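Local coordinates for SidF, inhibitor of growth family, member 3 (Legionella pneumophila subsp. pneumophila, PDB 4FYE), which probably removes a phosphate from phosphoinositide lipids, acting as a phosphatidylinositol phosphate phosphatase of the bacterium's SidF family, at residues 115-127 with 140-152. The protein carries 1 engineered substitution. Residues are numbered along the deposited sequence; the frame is centred on the assembly and turned at random.
Sequences SISETIPSDKAKA and DFLEQLAKVEGSL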
loop_
_atom_site.group_PDB
_atom_site.type_symbol
_atom_site.label_atom_id
_atom_site.label_comp_id
_atom_site.label_asym_id
_atom_site.label_seq_id
_atom_site.Cartn_x
_atom_site.Cartn_y
_atom_site.Cartn_z
ATOM N N SER A 115 17.932 -28.852 -18.138
ATOM C CA SER A 115 17.627 -29.968 -17.239
ATOM C C SER A 115 16.174 -29.908 -16.683
ATOM O O SER A 115 15.488 -30.926 -16.464
ATOM C CB SER A 115 18.594 -29.938 -16.070
ATOM O OG SER A 115 18.123 -30.783 -15.046
ATOM N N ILE A 116 15.716 -28.697 -16.436
ATOM C CA ILE A 116 14.424 -28.542 -15.833
ATOM C C ILE A 116 13.353 -28.821 -16.866
ATOM O O ILE A 116 12.355 -29.464 -16.553
ATOM C CB ILE A 116 14.283 -27.149 -15.241
ATOM C CG1 ILE A 116 14.847 -27.177 -13.828
ATOM C CG2 ILE A 116 12.838 -26.703 -15.244
ATOM C CD1 ILE A 116 15.203 -25.775 -13.328
ATOM N N SER A 117 13.596 -28.335 -18.083
ATOM C CA SER A 117 12.762 -28.644 -19.232
ATOM C C SER A 117 12.733 -30.147 -19.604
ATOM O O SER A 117 11.740 -30.590 -20.144
ATOM C CB SER A 117 13.142 -27.775 -20.434
ATOM O OG SER A 117 13.703 -28.569 -21.458
ATOM N N GLU A 118 13.789 -30.918 -19.313
ATOM C CA GLU A 118 13.758 -32.347 -19.579
ATOM C C GLU A 118 13.142 -33.147 -18.442
ATOM O O GLU A 118 12.772 -34.290 -18.662
ATOM C CB GLU A 118 15.138 -32.912 -19.896
ATOM C CG GLU A 118 15.822 -32.317 -21.128
ATOM C CD GLU A 118 17.366 -32.497 -21.134
ATOM O OE1 GLU A 118 17.934 -33.178 -20.218
ATOM O OE2 GLU A 118 18.023 -31.950 -22.067
ATOM N N THR A 119 12.984 -32.577 -17.244
ATOM C CA THR A 119 12.514 -33.375 -16.067
ATOM C C THR A 119 11.126 -33.015 -15.555
ATOM O O THR A 119 10.481 -33.815 -14.842
ATOM C CB THR A 119 13.456 -33.253 -14.847
ATOM O OG1 THR A 119 14.735 -33.770 -15.206
ATOM C CG2 THR A 119 12.945 -34.082 -13.644
ATOM N N ILE A 120 10.686 -31.804 -15.870
ATOM C CA ILE A 120 9.374 -31.363 -15.451
ATOM C C ILE A 120 8.448 -31.404 -16.668
ATOM O O ILE A 120 8.629 -30.606 -17.609
ATOM C CB ILE A 120 9.397 -29.947 -14.835
ATOM C CG1 ILE A 120 10.531 -29.789 -13.790
ATOM C CG2 ILE A 120 8.058 -29.636 -14.192
ATOM C CD1 ILE A 120 10.601 -30.900 -12.743
ATOM N N PRO A 121 7.469 -32.341 -16.662
ATOM C CA PRO A 121 6.475 -32.318 -17.775
ATOM C C PRO A 121 5.607 -31.100 -17.677
ATOM O O PRO A 121 5.214 -30.726 -16.582
ATOM C CB PRO A 121 5.661 -33.615 -17.596
ATOM C CG PRO A 121 5.972 -34.098 -16.184
ATOM C CD PRO A 121 7.356 -33.576 -15.843
ATOM N N SER A 122 5.361 -30.483 -18.826
ATOM C CA SER A 122 4.656 -29.234 -18.978
ATOM C C SER A 122 3.316 -29.169 -18.283
ATOM O O SER A 122 2.979 -28.156 -17.680
ATOM C CB SER A 122 4.461 -28.971 -20.452
ATOM O OG SER A 122 5.555 -28.197 -20.877
ATOM N N ASP A 123 2.593 -30.267 -18.330
ATOM C CA ASP A 123 1.246 -30.288 -17.834
ATOM C C ASP A 123 1.177 -30.620 -16.360
ATOM O O ASP A 123 0.132 -30.410 -15.753
ATOM C CB ASP A 123 0.368 -31.231 -18.663
ATOM C CG ASP A 123 -0.249 -30.518 -19.882
ATOM O OD1 ASP A 123 -0.570 -29.297 -19.786
ATOM O OD2 ASP A 123 -0.397 -31.169 -20.936
ATOM N N LYS A 124 2.266 -31.084 -15.748
ATOM C CA LYS A 124 2.223 -31.125 -14.311
ATOM C C LYS A 124 2.840 -29.845 -13.743
ATOM O O LYS A 124 2.853 -29.637 -12.544
ATOM C CB LYS A 124 2.884 -32.344 -13.735
ATOM C CG LYS A 124 2.362 -33.713 -14.188
ATOM C CD LYS A 124 3.263 -34.762 -13.518
ATOM C CE LYS A 124 3.001 -36.206 -13.945
ATOM N NZ LYS A 124 1.588 -36.577 -13.652
ATOM N N ALA A 125 3.337 -28.964 -14.595
ATOM C CA ALA A 125 4.058 -27.786 -14.113
ATOM C C ALA A 125 3.127 -26.696 -13.656
ATOM O O ALA A 125 3.555 -25.756 -13.041
ATOM C CB ALA A 125 4.962 -27.248 -15.213
ATOM N N LYS A 126 1.853 -26.783 -13.975
ATOM C CA LYS A 126 0.975 -25.615 -13.757
ATOM C C LYS A 126 0.071 -25.862 -12.583
ATOM O O LYS A 126 -0.399 -26.971 -12.388
ATOM C CB LYS A 126 0.144 -25.238 -15.004
ATOM C CG LYS A 126 0.969 -25.021 -16.277
ATOM C CD LYS A 126 0.102 -24.408 -17.393
ATOM C CE LYS A 126 0.235 -25.207 -18.687
ATOM N NZ LYS A 126 -0.888 -25.032 -19.669
ATOM N N ALA A 127 -0.175 -24.827 -11.795
ATOM C CA ALA A 127 -1.081 -24.970 -10.672
ATOM C C ALA A 127 -2.424 -24.462 -11.116
ATOM O O ALA A 127 -2.512 -23.755 -12.099
ATOM C CB ALA A 127 -0.595 -24.166 -9.479
ATOM N N ASP A 140 0.509 -32.907 -7.993
ATOM C CA ASP A 140 1.560 -33.010 -8.998
ATOM C C ASP A 140 2.366 -31.726 -9.168
ATOM O O ASP A 140 3.619 -31.755 -9.190
ATOM C CB ASP A 140 0.950 -33.446 -10.315
ATOM C CG ASP A 140 0.553 -34.906 -10.294
ATOM O OD1 ASP A 140 1.079 -35.640 -9.407
ATOM O OD2 ASP A 140 -0.274 -35.323 -11.150
ATOM N N PHE A 141 1.650 -30.599 -9.265
ATOM C CA PHE A 141 2.300 -29.322 -9.265
ATOM C C PHE A 141 3.221 -29.216 -8.075
ATOM O O PHE A 141 4.401 -28.872 -8.288
ATOM C CB PHE A 141 1.297 -28.183 -9.255
ATOM C CG PHE A 141 1.892 -26.843 -8.950
ATOM C CD1 PHE A 141 2.396 -26.056 -9.963
ATOM C CD2 PHE A 141 1.879 -26.340 -7.678
ATOM C CE1 PHE A 141 2.893 -24.774 -9.705
ATOM C CE2 PHE A 141 2.392 -25.066 -7.392
ATOM C CZ PHE A 141 2.899 -24.286 -8.397
ATOM N N LEU A 142 2.718 -29.505 -6.848
ATOM C CA LEU A 142 3.601 -29.483 -5.636
ATOM C C LEU A 142 4.811 -30.372 -5.778
ATOM O O LEU A 142 5.928 -29.956 -5.380
ATOM C CB LEU A 142 2.895 -29.805 -4.317
ATOM C CG LEU A 142 2.002 -28.611 -4.023
ATOM C CD1 LEU A 142 0.825 -28.930 -3.103
ATOM C CD2 LEU A 142 2.826 -27.520 -3.444
ATOM N N GLU A 143 4.639 -31.559 -6.394
ATOM C CA GLU A 143 5.792 -32.432 -6.495
ATOM C C GLU A 143 6.791 -31.855 -7.433
ATOM O O GLU A 143 7.952 -32.069 -7.252
ATOM C CB GLU A 143 5.478 -33.828 -7.004
ATOM C CG GLU A 143 4.864 -34.706 -5.947
ATOM C CD GLU A 143 4.461 -36.084 -6.466
ATOM O OE1 GLU A 143 5.228 -36.672 -7.281
ATOM O OE2 GLU A 143 3.373 -36.564 -6.041
ATOM N N GLN A 144 6.332 -31.178 -8.480
ATOM C CA GLN A 144 7.255 -30.700 -9.464
ATOM C C GLN A 144 8.011 -29.549 -8.817
ATOM O O GLN A 144 9.239 -29.462 -8.845
ATOM C CB GLN A 144 6.508 -30.260 -10.726
ATOM C CG GLN A 144 5.761 -31.367 -11.445
ATOM C CD GLN A 144 6.556 -32.636 -11.636
ATOM O OE1 GLN A 144 7.697 -32.650 -12.185
ATOM N NE2 GLN A 144 5.977 -33.722 -11.160
ATOM N N LEU A 145 7.249 -28.725 -8.132
ATOM C CA LEU A 145 7.795 -27.636 -7.453
ATOM C C LEU A 145 8.885 -28.029 -6.487
ATOM O O LEU A 145 9.875 -27.339 -6.479
ATOM C CB LEU A 145 6.685 -26.852 -6.775
ATOM C CG LEU A 145 6.985 -25.486 -6.195
ATOM C CD1 LEU A 145 5.788 -24.546 -6.203
ATOM C CD2 LEU A 145 7.445 -25.766 -4.772
ATOM N N ALA A 146 8.721 -29.086 -5.680
ATOM C CA ALA A 146 9.786 -29.471 -4.735
ATOM C C ALA A 146 11.039 -29.941 -5.530
ATOM O O ALA A 146 12.181 -29.628 -5.186
ATOM C CB ALA A 146 9.320 -30.590 -3.782
ATOM N N LYS A 147 10.810 -30.695 -6.581
ATOM C CA LYS A 147 11.868 -31.045 -7.485
ATOM C C LYS A 147 12.667 -29.801 -7.908
ATOM O O LYS A 147 13.861 -29.738 -7.806
ATOM C CB LYS A 147 11.248 -31.683 -8.736
ATOM C CG LYS A 147 11.500 -33.182 -8.990
ATOM C CD LYS A 147 10.455 -34.097 -8.385
ATOM C CE LYS A 147 9.813 -35.012 -9.441
ATOM N NZ LYS A 147 10.477 -36.296 -9.878
ATOM N N VAL A 148 11.978 -28.818 -8.442
ATOM C CA VAL A 148 12.604 -27.640 -8.981
ATOM C C VAL A 148 13.328 -26.808 -7.919
ATOM O O VAL A 148 14.401 -26.259 -8.195
ATOM C CB VAL A 148 11.528 -26.804 -9.718
ATOM C CG1 VAL A 148 11.933 -25.367 -9.875
ATOM C CG2 VAL A 148 11.296 -27.419 -11.090
ATOM N N GLU A 149 12.757 -26.738 -6.715
ATOM C CA GLU A 149 13.380 -26.044 -5.614
ATOM C C GLU A 149 14.714 -26.677 -5.357
ATOM O O GLU A 149 15.687 -25.977 -5.159
ATOM C CB GLU A 149 12.565 -26.148 -4.356
ATOM C CG GLU A 149 13.120 -25.310 -3.213
ATOM C CD GLU A 149 12.023 -24.588 -2.417
ATOM O OE1 GLU A 149 10.885 -25.117 -2.305
ATOM O OE2 GLU A 149 12.291 -23.477 -1.897
ATOM N N GLY A 150 14.742 -28.001 -5.393
ATOM C CA GLY A 150 15.979 -28.761 -5.242
ATOM C C GLY A 150 17.003 -28.307 -6.279
ATOM O O GLY A 150 18.143 -28.041 -5.945
ATOM N N SER A 151 16.597 -28.192 -7.538
ATOM C CA SER A 151 17.520 -27.737 -8.590
ATOM C C SER A 151 17.944 -26.281 -8.430
ATOM O O SER A 151 19.082 -25.939 -8.755
ATOM C CB SER A 151 16.929 -27.953 -9.977
ATOM O OG SER A 151 16.302 -29.209 -9.986
ATOM N N LEU A 152 17.055 -25.437 -7.938
ATOM C CA LEU A 152 17.417 -24.016 -7.769
ATOM C C LEU A 152 18.360 -23.780 -6.599
ATOM O O LEU A 152 19.160 -22.844 -6.649
ATOM C CB LEU A 152 16.219 -23.121 -7.629
ATOM C CG LEU A 152 15.229 -23.085 -8.778
ATOM C CD1 LEU A 152 14.134 -22.077 -8.410
ATOM C CD2 LEU A 152 15.887 -22.705 -10.103
#
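Phe141 throws its CG anti to the backbone N (chi1 167°), which turns one ring face to the Ala127 methyl, while Gln144 bends at chi2 and brings its amide oxygen up against Ile120. Both belong to an antiparallel helical hairpin: helix 98-119 ends here, the chain runs on as a loop, and helix 136-163 returns alongside, the axes of the local segments inclined at 158°. Near the end of the first helix the packing is apolar, with Ile120 CG1 lying 3.7 Å from Val148 CG2 where the two side chains lie roughly perpendicular. Ile116, one turn earlier, faces Val148 and Ser151 more loosely. The same Ile120 also meets Gln144; the two run alongside each other, pointing opposite ways, and Gln144 OE1 comes to 3.4 Å from Ile120 CD1. The Lys124 chain stays extended until chi4, its CD passing NE2 of Gln144, before NZ forms a salt bridge with Asp140 OD2, its hydrogen bond weak at 3.4 Å. Lys124 O also receives a CA-H...O contact from Phe141 CA at 3.3 Å. Val71 of helix 71-92 touches Phe141 too, and its backbone is hydrogen-bonded to Ala125, tying the loop to a third helix. Around the ring, Ala125 O sits at the edge, 3.3 Å from Phe141 CD1, whereas the Ala127 methyl makes a CH-pi contact with one face, CB standing 3.4 Å from the Phe141 centroid and only 5° off the ring normal.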